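Local coordinates for type III effector HopU1 (Pseudomonas syringae pv. tomato, PDB 3U0J), which probably transfers ADP-ribose from NAD+ to arginine side chains of target proteins, as a type III effector that acts against plant immunity, at residues R36-G41 against L158-A163; M150-L155 against P195-T200; Q42-F47 against D86-E91; S93-H98 against A228-S233; N121-L126 against D138-K143. All blocks are in the same frame, centred on the assembly; numbering follows the deposited sequence.

Overall arrangement
Contacts 2 and 4 lie in the core and are mainly apolar: L151 and L155 close on F197, I95 on I230, and L151 and L155 also touch I95 and I230, respectively, so the two form one continuous packing. Contacts 1, 3 and 5 are only partly buried and rely on polar or charged groups: a carboxylate clasp in contact 1, a guanidinium-ring stack with waters in contact 3, a tyrosine hydroxyl in contact 5. Helix 145-162 serves contacts 1 and 2, helix 89-99 contacts 3 and 4. Buried polar bonds join contacts 1, 2 and 3, where S39 and S153 both reach E91, while contact 5 meets contact 2 through L124 against F197.

Contact 1: residues R36-G41 against L158-A163; sequences RHYSTG and LMDVAA
D160, near the end of helix 145-162, receives R36 and Y38 on its two carboxylate oxygens. OD1 of D160 forms a salt bridge with NH2 of R36 at 2.6 Å, and OD2 takes a hydrogen bond from OH of Y38 at 2.5 Å. The Y38 ring brings its edge to OD2; the R36 guanidinium and the Y38 ring are tilted from the D160 carboxylate by 23° and 30°. R36 and Y38 are also joined to each other: NH2 of R36 donates to OH of Y38 at 3.2 Å, almost straight and in the guanidinium plane. NH2 of R36 thus pairs with OD1 of D160 by charge and hydrogen-bonds to OH of Y38. The arginine chain bends at chi2 and again at chi3 (chi3 -41°), which swings the guanidinium toward D160.

The bonds join the extended segment 36-40, at the start of the ordered chain, to helix 145-162, just before T40 takes the N-cap of helix 41-52 by bonding the backbone N of D43. Packing is sparser toward M159, whose CE stands 4.1 Å from NH1 of R36. D160 itself is solvent-exposed, with R226 a weak, long ion-pair partner of its OD1. The inner side differs: S39 is buried, its N bonded to S153 OG and its hydroxyl to E91 and R157, while the carbonyl of H37 takes ND2 of N156.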
# COMPACT_ATOMS: atom_id res chain seq x y z
N ARG A 36 -5.83 -7.14 -15.85
CA ARG A 36 -5.42 -6.09 -14.93
C ARG A 36 -6.62 -5.17 -14.79
O ARG A 36 -7.27 -4.81 -15.78
CB ARG A 36 -4.20 -5.32 -15.45
CG ARG A 36 -3.00 -6.20 -15.77
CD ARG A 36 -1.68 -5.57 -15.35
NE ARG A 36 -1.64 -4.13 -15.64
CZ ARG A 36 -0.66 -3.32 -15.23
NH1 ARG A 36 0.36 -3.81 -14.52
NH2 ARG A 36 -0.69 -2.02 -15.52
N HIS A 37 -6.95 -4.81 -13.56
CA HIS A 37 -8.16 -4.06 -13.32
C HIS A 37 -7.97 -2.56 -13.56
O HIS A 37 -7.04 -1.97 -13.04
CB HIS A 37 -8.68 -4.31 -11.91
CG HIS A 37 -9.78 -3.37 -11.51
ND1 HIS A 37 -11.07 -3.49 -11.97
CD2 HIS A 37 -9.76 -2.26 -10.73
CE1 HIS A 37 -11.81 -2.52 -11.47
NE2 HIS A 37 -11.04 -1.75 -10.72
N TYR A 38 -8.87 -1.98 -14.37
CA TYR A 38 -9.00 -0.53 -14.51
C TYR A 38 -10.41 -0.07 -14.19
O TYR A 38 -11.39 -0.69 -14.60
CB TYR A 38 -8.63 -0.06 -15.92
CG TYR A 38 -7.21 -0.36 -16.28
CD1 TYR A 38 -6.21 0.60 -16.10
CD2 TYR A 38 -6.85 -1.61 -16.76
CE1 TYR A 38 -4.90 0.31 -16.42
CE2 TYR A 38 -5.54 -1.90 -17.08
CZ TYR A 38 -4.57 -0.94 -16.91
OH TYR A 38 -3.25 -1.23 -17.22
N SER A 39 -10.52 1.03 -13.46
CA SER A 39 -11.80 1.53 -13.00
C SER A 39 -12.70 1.93 -14.15
O SER A 39 -12.23 2.34 -15.22
CB SER A 39 -11.60 2.72 -12.08
OG SER A 39 -10.82 3.69 -12.72
N THR A 40 -14.00 1.82 -13.91
CA THR A 40 -15.03 2.29 -14.83
C THR A 40 -15.71 3.47 -14.18
O THR A 40 -15.46 3.79 -13.01
CB THR A 40 -16.09 1.23 -15.03
OG1 THR A 40 -16.81 1.03 -13.80
CG2 THR A 40 -15.45 -0.08 -15.45
N GLY A 41 -16.61 4.11 -14.93
CA GLY A 41 -17.38 5.21 -14.39
C GLY A 41 -18.21 4.81 -13.18
O GLY A 41 -18.31 5.56 -12.21
N LEU A 158 -0.85 4.16 -12.95
CA LEU A 158 0.48 4.72 -12.71
C LEU A 158 1.62 3.83 -13.20
O LEU A 158 2.57 4.31 -13.80
CB LEU A 158 0.71 5.04 -11.23
CG LEU A 158 0.01 6.23 -10.57
CD1 LEU A 158 0.07 6.10 -9.04
CD2 LEU A 158 0.59 7.57 -11.04
N MET A 159 1.55 2.54 -12.91
CA MET A 159 2.57 1.64 -13.43
C MET A 159 2.56 1.69 -14.97
O MET A 159 3.58 1.53 -15.61
CB MET A 159 2.41 0.23 -12.86
CG MET A 159 2.96 0.06 -11.44
SD MET A 159 2.89 -1.63 -10.80
CE MET A 159 1.15 -1.88 -10.97
N ASP A 160 1.41 1.96 -15.58
CA ASP A 160 1.34 1.99 -17.04
C ASP A 160 2.20 3.08 -17.63
O ASP A 160 2.77 2.90 -18.71
CB ASP A 160 -0.08 2.15 -17.55
CG ASP A 160 -0.85 0.85 -17.53
OD1 ASP A 160 -0.19 -0.19 -17.33
OD2 ASP A 160 -2.09 0.89 -17.70
N VAL A 161 2.29 4.21 -16.94
CA VAL A 161 3.00 5.35 -17.50
C VAL A 161 4.40 5.49 -16.91
O VAL A 161 5.29 6.05 -17.56
CB VAL A 161 2.18 6.66 -17.34
CG1 VAL A 161 1.55 6.75 -15.97
CG2 VAL A 161 3.05 7.88 -17.57
N ALA A 162 4.61 4.98 -15.71
CA ALA A 162 5.80 5.34 -14.95
C ALA A 162 6.21 4.26 -13.96
O ALA A 162 6.63 4.57 -12.84
CB ALA A 162 5.58 6.67 -14.21
N ALA A 163 6.10 3.01 -14.37
CA ALA A 163 6.52 1.90 -13.53
C ALA A 163 7.87 2.16 -12.85
O ALA A 163 8.73 2.87 -13.37
CB ALA A 163 6.58 0.64 -14.35

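Contact 2: residues M150-L155 against P195-T200; sequences MLSSAL and PAFMST
L151, S152 and L155 of helix 145-162 close on the ring of F197, at the point where the chain enters the strand starting S199-T200, which probably corresponds to the Ser-Thr-Ser motif strand of ADP-ribosyltransferases. The closest shell is apolar: CD1 of L151 sits over the middle of one ring face, 3.5 Å from the centroid of F197 and 4° off the normal, a CH-pi contact. CD1 of L155 reaches CD1 of F197 at 3.9 Å from an oblique direction. OG of S152 comes to the ring edge instead, 3.8 Å from CZ of F197, and its hydrogen bond goes to the carbonyl of I148 in its own helix.

With CG anti to the carbonyl carbon (chi1 -65°), the ring is directed to the helix, and H98 meets it edge-to-face. L124 and N121 of helix 116-126 also touch it. Beyond F197 the strand is tied by backbone bonds, M198 to L244 and T200 to I242, and the OG of S199 makes a weak hydrogen bond to OE2 of E241.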
# COMPACT_ATOMS: atom_id res chain seq x y z
N MET A 150 -10.54 0.62 -6.51
CA MET A 150 -10.05 1.93 -6.91
C MET A 150 -8.54 1.98 -6.75
O MET A 150 -7.84 2.47 -7.65
CB MET A 150 -10.73 3.06 -6.13
CG MET A 150 -10.84 4.38 -6.92
SD MET A 150 -11.42 4.28 -8.64
CE MET A 150 -10.70 5.77 -9.18
N LEU A 151 -8.02 1.46 -5.64
CA LEU A 151 -6.57 1.49 -5.39
C LEU A 151 -5.84 0.65 -6.44
O LEU A 151 -4.81 1.07 -6.99
CB LEU A 151 -6.23 0.97 -4.00
CG LEU A 151 -5.16 1.72 -3.19
CD1 LEU A 151 -4.39 0.77 -2.31
CD2 LEU A 151 -4.22 2.52 -4.04
N SER A 152 -6.37 -0.54 -6.72
CA SER A 152 -5.77 -1.37 -7.75
C SER A 152 -5.69 -0.60 -9.06
O SER A 152 -4.64 -0.53 -9.68
CB SER A 152 -6.56 -2.66 -7.93
OG SER A 152 -6.47 -3.48 -6.79
N SER A 153 -6.80 -0.01 -9.48
CA SER A 153 -6.81 0.76 -10.72
C SER A 153 -5.76 1.86 -10.68
O SER A 153 -5.04 2.07 -11.64
CB SER A 153 -8.19 1.36 -10.99
OG SER A 153 -8.21 2.09 -12.21
N ALA A 154 -5.68 2.57 -9.55
CA ALA A 154 -4.74 3.66 -9.44
C ALA A 154 -3.34 3.16 -9.73
O ALA A 154 -2.63 3.74 -10.57
CB ALA A 154 -4.79 4.27 -8.07
N LEU A 155 -2.94 2.09 -9.05
CA LEU A 155 -1.60 1.58 -9.24
C LEU A 155 -1.41 1.13 -10.68
O LEU A 155 -0.34 1.29 -11.24
CB LEU A 155 -1.30 0.45 -8.27
CG LEU A 155 -1.65 0.67 -6.79
CD1 LEU A 155 -1.17 -0.51 -5.95
CD2 LEU A 155 -1.09 1.97 -6.23
N PRO A 195 -0.51 -10.79 0.33
CA PRO A 195 -1.84 -10.66 -0.27
C PRO A 195 -2.33 -9.22 -0.29
O PRO A 195 -3.14 -8.86 -1.15
CB PRO A 195 -2.74 -11.50 0.64
CG PRO A 195 -1.78 -12.50 1.29
CD PRO A 195 -0.48 -11.76 1.44
N ALA A 196 -1.85 -8.40 0.63
CA ALA A 196 -2.30 -7.01 0.68
C ALA A 196 -1.42 -6.12 -0.20
O ALA A 196 -0.57 -6.62 -0.93
CB ALA A 196 -2.34 -6.52 2.10
N PHE A 197 -1.64 -4.81 -0.14
CA PHE A 197 -0.86 -3.84 -0.90
C PHE A 197 0.44 -3.56 -0.18
O PHE A 197 0.43 -2.84 0.81
CB PHE A 197 -1.64 -2.52 -0.99
CG PHE A 197 -2.92 -2.63 -1.75
CD1 PHE A 197 -2.93 -2.52 -3.13
CD2 PHE A 197 -4.10 -2.86 -1.11
CE1 PHE A 197 -4.10 -2.64 -3.84
CE2 PHE A 197 -5.28 -2.99 -1.81
CZ PHE A 197 -5.28 -2.87 -3.18
N MET A 198 1.57 -4.08 -0.66
CA MET A 198 2.84 -3.82 0.02
C MET A 198 3.31 -2.39 -0.14
O MET A 198 3.23 -1.78 -1.22
CB MET A 198 3.95 -4.76 -0.42
CG MET A 198 5.03 -4.86 0.66
SD MET A 198 6.51 -5.75 0.16
CE MET A 198 5.92 -7.42 0.19
N SER A 199 3.79 -1.84 0.96
CA SER A 199 4.23 -0.46 0.98
C SER A 199 5.70 -0.46 1.28
O SER A 199 6.16 -1.13 2.20
CB SER A 199 3.48 0.31 2.06
OG SER A 199 4.01 1.61 2.20
N THR A 200 6.46 0.29 0.50
CA THR A 200 7.91 0.25 0.62
C THR A 200 8.47 1.65 0.45
O THR A 200 7.75 2.55 0.02
CB THR A 200 8.52 -0.68 -0.46
OG1 THR A 200 8.43 -0.05 -1.76
CG2 THR A 200 7.79 -2.04 -0.49

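Contact 3: residues Q42-F47 against D86-E91; sequences QDRHDF and DVYPEE
R44 of helix 41-52 lays its guanidinium flat on the ring of Y88, the N-cap residue of helix 89-99, in a cation-pi stack that brings a face of one helix against the start of another. The two planes differ by 4° and their centres are 3.7 Å apart. Upstream, CD of R44 lies over the same ring, 3.5 Å from CG of Y88, so the chain settles on the aromatic from its methylene to its tip. Bends at chi3 (-72°) and chi4 (-79°) turn the guanidinium parallel to the ring, and NH1 is held from elsewhere by the hydroxyl of S39.

E90 packs its CG and CD against CB of R44. Its carboxylate makes no direct salt bridge to the guanidinium, and two waters bridge the gap: one accepts from NE of R44 at the guanidinium edge, in plane, and donates to OE2 of E90, while the other donates to OE2 of E90 and weakly to the carbonyl of R44. On the inner side F47 turns a ring face to the backbone, its CE2 3.4 Å from O of E90. The helix start is closed by half of a capping box, N of Y88 donating to OE1 of E91 at 2.8 Å.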
# COMPACT_ATOMS: atom_id res chain seq x y z
N GLN A 42 -18.82 3.62 -13.23
CA GLN A 42 -19.64 3.16 -12.12
C GLN A 42 -18.76 2.95 -10.88
O GLN A 42 -19.15 3.34 -9.77
CB GLN A 42 -20.41 1.89 -12.50
CG GLN A 42 -21.30 1.32 -11.39
CD GLN A 42 -22.42 2.26 -10.99
OE1 GLN A 42 -22.55 2.64 -9.81
NE2 GLN A 42 -23.25 2.64 -11.97
N ASP A 43 -17.58 2.36 -11.08
CA ASP A 43 -16.65 2.15 -9.99
C ASP A 43 -16.34 3.45 -9.29
O ASP A 43 -16.40 3.52 -8.05
CB ASP A 43 -15.34 1.56 -10.50
CG ASP A 43 -15.48 0.12 -10.91
OD1 ASP A 43 -16.44 -0.52 -10.44
OD2 ASP A 43 -14.65 -0.37 -11.71
N ARG A 44 -16.00 4.47 -10.08
CA ARG A 44 -15.63 5.78 -9.55
C ARG A 44 -16.77 6.43 -8.78
O ARG A 44 -16.54 7.18 -7.84
CB ARG A 44 -15.10 6.69 -10.65
CG ARG A 44 -13.77 6.22 -11.24
CD ARG A 44 -13.11 7.25 -12.16
NE ARG A 44 -13.82 7.39 -13.43
CZ ARG A 44 -13.72 6.54 -14.45
NH1 ARG A 44 -12.93 5.46 -14.36
NH2 ARG A 44 -14.43 6.74 -15.56
N HIS A 45 -18.02 6.13 -9.14
CA HIS A 45 -19.14 6.61 -8.34
C HIS A 45 -19.24 5.84 -7.02
O HIS A 45 -19.48 6.40 -5.94
CB HIS A 45 -20.44 6.47 -9.12
CG HIS A 45 -20.81 7.67 -9.93
ND1 HIS A 45 -20.68 7.71 -11.31
CD2 HIS A 45 -21.32 8.87 -9.56
CE1 HIS A 45 -21.09 8.89 -11.75
NE2 HIS A 45 -21.47 9.61 -10.71
N ASP A 46 -19.09 4.52 -7.12
CA ASP A 46 -19.10 3.65 -5.97
C ASP A 46 -18.11 4.22 -4.96
O ASP A 46 -18.47 4.50 -3.81
CB ASP A 46 -18.65 2.25 -6.39
CG ASP A 46 -19.72 1.50 -7.14
OD1 ASP A 46 -20.87 1.99 -7.18
OD2 ASP A 46 -19.40 0.41 -7.70
N PHE A 47 -16.87 4.41 -5.42
CA PHE A 47 -15.82 4.90 -4.55
C PHE A 47 -16.15 6.20 -3.82
O PHE A 47 -15.93 6.32 -2.62
CB PHE A 47 -14.51 5.08 -5.30
CG PHE A 47 -13.41 5.60 -4.42
CD1 PHE A 47 -12.68 4.74 -3.61
CD2 PHE A 47 -13.14 6.97 -4.37
CE1 PHE A 47 -11.67 5.22 -2.80
CE2 PHE A 47 -12.13 7.46 -3.55
CZ PHE A 47 -11.39 6.59 -2.77
N ASP A 86 -3.61 10.82 -16.99
CA ASP A 86 -4.77 9.95 -17.19
C ASP A 86 -5.10 9.12 -15.96
O ASP A 86 -5.48 7.96 -16.08
CB ASP A 86 -4.52 9.03 -18.37
CG ASP A 86 -4.24 9.79 -19.62
OD1 ASP A 86 -3.09 9.70 -20.12
OD2 ASP A 86 -5.14 10.53 -20.07
N VAL A 87 -4.95 9.72 -14.79
CA VAL A 87 -5.35 9.10 -13.55
C VAL A 87 -6.47 9.93 -12.94
O VAL A 87 -6.36 11.14 -12.83
CB VAL A 87 -4.18 9.05 -12.56
CG1 VAL A 87 -4.61 8.35 -11.28
CG2 VAL A 87 -3.00 8.35 -13.19
N TYR A 88 -7.55 9.28 -12.53
CA TYR A 88 -8.70 9.99 -12.00
C TYR A 88 -8.51 10.49 -10.57
O TYR A 88 -7.68 9.98 -9.83
CB TYR A 88 -9.93 9.11 -12.11
CG TYR A 88 -10.36 8.88 -13.54
CD1 TYR A 88 -11.27 9.72 -14.15
CD2 TYR A 88 -9.85 7.81 -14.27
CE1 TYR A 88 -11.67 9.51 -15.46
CE2 TYR A 88 -10.24 7.59 -15.58
CZ TYR A 88 -11.15 8.44 -16.17
OH TYR A 88 -11.54 8.23 -17.47
N PRO A 89 -9.27 11.54 -10.19
CA PRO A 89 -9.23 12.06 -8.82
C PRO A 89 -9.66 11.00 -7.80
O PRO A 89 -9.13 10.94 -6.69
CB PRO A 89 -10.25 13.19 -8.86
CG PRO A 89 -10.24 13.64 -10.26
CD PRO A 89 -10.03 12.41 -11.09
N GLU A 90 -10.61 10.17 -8.18
CA GLU A 90 -11.04 9.09 -7.30
C GLU A 90 -9.85 8.17 -7.01
O GLU A 90 -9.73 7.63 -5.91
CB GLU A 90 -12.24 8.33 -7.90
CG GLU A 90 -13.53 9.16 -8.01
CD GLU A 90 -13.62 10.04 -9.28
OE1 GLU A 90 -12.61 10.23 -10.00
OE2 GLU A 90 -14.73 10.55 -9.57
N GLU A 91 -8.95 8.01 -7.98
CA GLU A 91 -7.80 7.14 -7.79
C GLU A 91 -6.75 7.81 -6.91
O GLU A 91 -6.20 7.19 -5.99
CB GLU A 91 -7.22 6.71 -9.13
CG GLU A 91 -8.01 5.58 -9.75
CD GLU A 91 -8.04 5.60 -11.27
OE1 GLU A 91 -7.59 6.60 -11.87
OE2 GLU A 91 -8.50 4.60 -11.87
O HOH W 1 -17.41 10.01 -9.15
O HOH W 2 -14.70 10.12 -12.69

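Contact 4: residues S93-H98 against A228-S233; sequences SAIYMH and ADISGS
Leading out of strand 227-229 toward what is probably the ADP-ribosylating turn-turn loop of this fold, the turn at I230-S233 packs on I95 and Y96 of helix 89-99. The contact is apolar at its centre. With CG1 beside the backbone N (chi1 -70°), CG2 of I95 is left opposite that nitrogen and packs into the corner formed by CB of S233 at 3.5 Å and CB of I230 at 3.7 Å. CD1 of I95 runs on to CG2 of I230, 3.8 Å away. The carbonyl O of S233 lies at the edge of the Y96 ring, near its plane, 3.4 Å from CD2 of Y96.

N of S233 bonds to O of I230, closing the turn; just before it, OD1 of D229 accepts from N of S231, an Asx turn, and from OG of S231, and OD2 pairs with R202. Around this core, I95 touches L151 and L158 of helix 145-162, I230 rests on its L155 and on M243 of strand 241-243, and Y96 reaches L68 of helix 65-71.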
# COMPACT_ATOMS: atom_id res chain seq x y z
N SER A 93 -7.35 9.94 -4.68
CA SER A 93 -7.97 9.92 -3.35
C SER A 93 -7.83 8.56 -2.67
O SER A 93 -7.60 8.48 -1.46
CB SER A 93 -9.45 10.31 -3.44
OG SER A 93 -9.61 11.59 -4.03
N ALA A 94 -7.98 7.49 -3.44
CA ALA A 94 -7.85 6.16 -2.89
C ALA A 94 -6.40 5.98 -2.42
O ALA A 94 -6.16 5.47 -1.32
CB ALA A 94 -8.23 5.13 -3.90
N ILE A 95 -5.43 6.41 -3.21
CA ILE A 95 -4.05 6.29 -2.74
C ILE A 95 -3.86 7.12 -1.47
O ILE A 95 -3.35 6.62 -0.46
CB ILE A 95 -3.05 6.78 -3.77
CG1 ILE A 95 -2.99 5.85 -4.96
CG2 ILE A 95 -1.69 6.92 -3.13
CD1 ILE A 95 -2.24 6.47 -6.11
N TYR A 96 -4.25 8.38 -1.53
CA TYR A 96 -4.13 9.27 -0.38
C TYR A 96 -4.73 8.63 0.87
O TYR A 96 -4.06 8.49 1.88
CB TYR A 96 -4.82 10.61 -0.66
CG TYR A 96 -4.63 11.65 0.42
CD1 TYR A 96 -5.44 11.66 1.55
CD2 TYR A 96 -3.65 12.64 0.31
CE1 TYR A 96 -5.28 12.63 2.54
CE2 TYR A 96 -3.49 13.60 1.29
CZ TYR A 96 -4.29 13.60 2.41
OH TYR A 96 -4.12 14.56 3.40
N MET A 97 -6.00 8.22 0.78
CA MET A 97 -6.72 7.70 1.93
C MET A 97 -6.08 6.44 2.46
O MET A 97 -6.10 6.18 3.67
CB MET A 97 -8.19 7.44 1.60
CG MET A 97 -9.00 8.71 1.45
SD MET A 97 -10.69 8.39 0.94
CE MET A 97 -11.46 9.65 1.93
N HIS A 98 -5.47 5.65 1.58
CA HIS A 98 -4.79 4.44 2.01
C HIS A 98 -3.45 4.71 2.73
O HIS A 98 -3.02 3.91 3.56
CB HIS A 98 -4.56 3.51 0.83
CG HIS A 98 -4.31 2.09 1.21
ND1 HIS A 98 -5.32 1.19 1.47
CD2 HIS A 98 -3.15 1.40 1.35
CE1 HIS A 98 -4.80 0.01 1.76
NE2 HIS A 98 -3.48 0.11 1.69
N ALA A 228 4.56 0.83 -8.08
CA ALA A 228 3.92 2.11 -8.30
C ALA A 228 4.48 3.22 -7.42
O ALA A 228 4.49 3.12 -6.19
CB ALA A 228 2.42 1.97 -8.12
N ASP A 229 4.95 4.27 -8.06
CA ASP A 229 5.42 5.42 -7.31
C ASP A 229 4.22 6.32 -7.10
O ASP A 229 3.76 6.99 -8.02
CB ASP A 229 6.51 6.14 -8.08
CG ASP A 229 6.96 7.39 -7.39
OD1 ASP A 229 6.44 7.66 -6.28
OD2 ASP A 229 7.83 8.11 -7.94
N ILE A 230 3.71 6.31 -5.87
CA ILE A 230 2.52 7.03 -5.48
C ILE A 230 2.86 8.27 -4.65
O ILE A 230 1.98 8.90 -4.04
CB ILE A 230 1.65 6.13 -4.61
CG1 ILE A 230 2.44 5.74 -3.34
CG2 ILE A 230 1.17 4.91 -5.39
CD1 ILE A 230 1.61 5.19 -2.25
N SER A 231 4.14 8.62 -4.60
CA SER A 231 4.54 9.76 -3.79
C SER A 231 3.74 11.02 -4.13
O SER A 231 3.54 11.87 -3.27
CB SER A 231 6.04 10.01 -3.94
OG SER A 231 6.36 10.23 -5.29
N GLY A 232 3.27 11.13 -5.36
CA GLY A 232 2.48 12.29 -5.75
C GLY A 232 1.12 12.40 -5.06
O GLY A 232 0.65 13.49 -4.78
N SER A 233 0.51 11.25 -4.80
CA SER A 233 -0.80 11.17 -4.18
C SER A 233 -0.75 10.89 -2.70
O SER A 233 -1.76 10.98 -2.02
CB SER A 233 -1.56 10.02 -4.81
OG SER A 233 -2.06 10.39 -6.07

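Contact 5: residues N121-L126 against D138-K143; sequences NNYLRL and DNHDEK
Y123 of helix 116-126 reaches across to H140 and D141 in the loop that follows. From CB, with the ring carbon CG opposite the backbone nitrogen (chi1 164°), the side chain heads for this loop. The two flanks of the ring meet different residues. CE1 comes to ND1 of H140 at 3.8 Å, and CE2 to CB of D141 at 3.7 Å; the Y123 and H140 rings themselves are oblique, their planes 77° apart.

At the tip, OH sits between two polar groups of the loop. It accepts a nearly straight bond (170°) from the backbone N of D141 at 2.9 Å, and shares a longer one with ND1 of H140 at 3.3 Å, in which either could be the donor. The hydroxyl lies at the imidazole edge, near its plane. Together the two bonds fix the end of the phenol, and the one from N of D141 ties it to the loop backbone. The neighbouring L124 adds an apolar touch, CD2 lying over a face of that imidazole at 4.1 Å from CE1 of H140. I148 of helix 145-162 touches both Y123 and L124, and L144 also lies against the tyrosine.

D141 in turn shapes the chain after it. OD1 accepts from N of K143 at 2.7 Å with its anti lone pair, and this is an Asx turn placed just ahead of helix 145-162.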
# COMPACT_ATOMS: atom_id res chain seq x y z
N ASN A 121 -6.03 -4.04 4.37
CA ASN A 121 -4.89 -4.95 4.29
C ASN A 121 -5.20 -6.23 5.04
O ASN A 121 -5.04 -7.32 4.50
CB ASN A 121 -3.63 -4.30 4.86
CG ASN A 121 -3.03 -3.29 3.91
OD1 ASN A 121 -3.48 -3.14 2.77
ND2 ASN A 121 -2.01 -2.58 4.37
N ASN A 122 -5.67 -6.10 6.28
CA ASN A 122 -6.02 -7.26 7.08
C ASN A 122 -7.09 -8.12 6.41
O ASN A 122 -6.97 -9.35 6.38
CB ASN A 122 -6.43 -6.86 8.49
CG ASN A 122 -5.24 -6.76 9.42
OD1 ASN A 122 -4.10 -6.78 8.97
ND2 ASN A 122 -5.49 -6.66 10.72
N TYR A 123 -8.12 -7.47 5.87
CA TYR A 123 -9.16 -8.15 5.11
C TYR A 123 -8.56 -8.97 3.96
O TYR A 123 -8.81 -10.15 3.83
CB TYR A 123 -10.19 -7.16 4.57
CG TYR A 123 -11.04 -7.78 3.49
CD1 TYR A 123 -10.69 -7.66 2.15
CD2 TYR A 123 -12.17 -8.52 3.81
CE1 TYR A 123 -11.46 -8.24 1.15
CE2 TYR A 123 -12.94 -9.11 2.82
CZ TYR A 123 -12.59 -8.97 1.50
OH TYR A 123 -13.35 -9.57 0.52
N LEU A 124 -7.75 -8.33 3.12
CA LEU A 124 -7.12 -9.05 2.03
C LEU A 124 -6.27 -10.24 2.48
O LEU A 124 -6.27 -11.27 1.81
CB LEU A 124 -6.28 -8.12 1.16
CG LEU A 124 -7.07 -7.13 0.32
CD1 LEU A 124 -6.13 -6.07 -0.26
CD2 LEU A 124 -7.83 -7.85 -0.75
N ARG A 125 -5.55 -10.10 3.60
CA ARG A 125 -4.69 -11.20 4.07
C ARG A 125 -5.52 -12.35 4.64
O ARG A 125 -5.09 -13.49 4.57
CB ARG A 125 -3.62 -10.77 5.09
CG ARG A 125 -3.09 -9.37 4.97
CD ARG A 125 -1.56 -9.27 5.07
NE ARG A 125 -1.07 -9.20 6.44
CZ ARG A 125 0.17 -8.82 6.77
NH1 ARG A 125 1.04 -8.45 5.83
NH2 ARG A 125 0.54 -8.79 8.06
N LEU A 126 -6.68 -12.07 5.21
CA LEU A 126 -7.50 -13.11 5.83
C LEU A 126 -8.47 -13.76 4.86
O LEU A 126 -8.88 -14.90 5.03
CB LEU A 126 -8.30 -12.55 7.00
CG LEU A 126 -7.47 -11.96 8.14
CD1 LEU A 126 -8.40 -11.46 9.25
CD2 LEU A 126 -6.44 -12.97 8.68
N ASP A 138 -13.83 -8.56 -8.32
CA ASP A 138 -15.25 -8.28 -8.18
C ASP A 138 -15.98 -9.34 -7.36
O ASP A 138 -17.21 -9.44 -7.40
CB ASP A 138 -15.91 -8.05 -9.55
CG ASP A 138 -16.01 -6.57 -9.91
OD1 ASP A 138 -17.02 -5.93 -9.53
OD2 ASP A 138 -15.09 -6.04 -10.59
N ASN A 139 -15.22 -10.11 -6.59
CA ASN A 139 -15.77 -11.11 -5.69
C ASN A 139 -15.33 -10.86 -4.26
O ASN A 139 -15.21 -11.80 -3.46
CB ASN A 139 -15.37 -12.53 -6.12
CG ASN A 139 -16.13 -13.02 -7.36
OD1 ASN A 139 -17.35 -12.87 -7.45
ND2 ASN A 139 -15.40 -13.61 -8.30
N HIS A 140 -15.09 -9.60 -3.92
CA HIS A 140 -14.74 -9.22 -2.55
C HIS A 140 -15.96 -8.66 -1.79
O HIS A 140 -17.01 -8.41 -2.39
CB HIS A 140 -13.58 -8.20 -2.53
CG HIS A 140 -12.24 -8.77 -2.94
ND1 HIS A 140 -11.66 -9.84 -2.30
CD2 HIS A 140 -11.37 -8.39 -3.91
CE1 HIS A 140 -10.49 -10.11 -2.86
NE2 HIS A 140 -10.30 -9.24 -3.84
N ASP A 141 -15.79 -8.47 -0.48
CA ASP A 141 -16.79 -7.88 0.42
C ASP A 141 -17.30 -6.52 -0.05
O ASP A 141 -16.52 -5.58 -0.22
CB ASP A 141 -16.20 -7.76 1.84
CG ASP A 141 -17.22 -7.30 2.89
OD1 ASP A 141 -17.99 -6.34 2.64
OD2 ASP A 141 -17.23 -7.90 4.00
N GLU A 142 -18.61 -6.42 -0.23
CA GLU A 142 -19.27 -5.23 -0.76
C GLU A 142 -18.81 -3.95 -0.05
O GLU A 142 -18.78 -2.86 -0.65
CB GLU A 142 -20.80 -5.36 -0.66
CG GLU A 142 -21.33 -6.76 -1.05
CD GLU A 142 -21.05 -7.82 0.02
OE1 GLU A 142 -21.46 -7.63 1.19
OE2 GLU A 142 -20.40 -8.85 -0.31
N LYS A 143 -18.44 -4.08 1.21
CA LYS A 143 -18.10 -2.91 2.00
C LYS A 143 -16.79 -2.30 1.54
O LYS A 143 -16.71 -1.10 1.32
CB LYS A 143 -18.06 -3.25 3.48
CG LYS A 143 -19.38 -3.03 4.20
CD LYS A 143 -19.61 -4.11 5.26
CE LYS A 143 -18.29 -4.62 5.84
NZ LYS A 143 -18.47 -5.83 6.69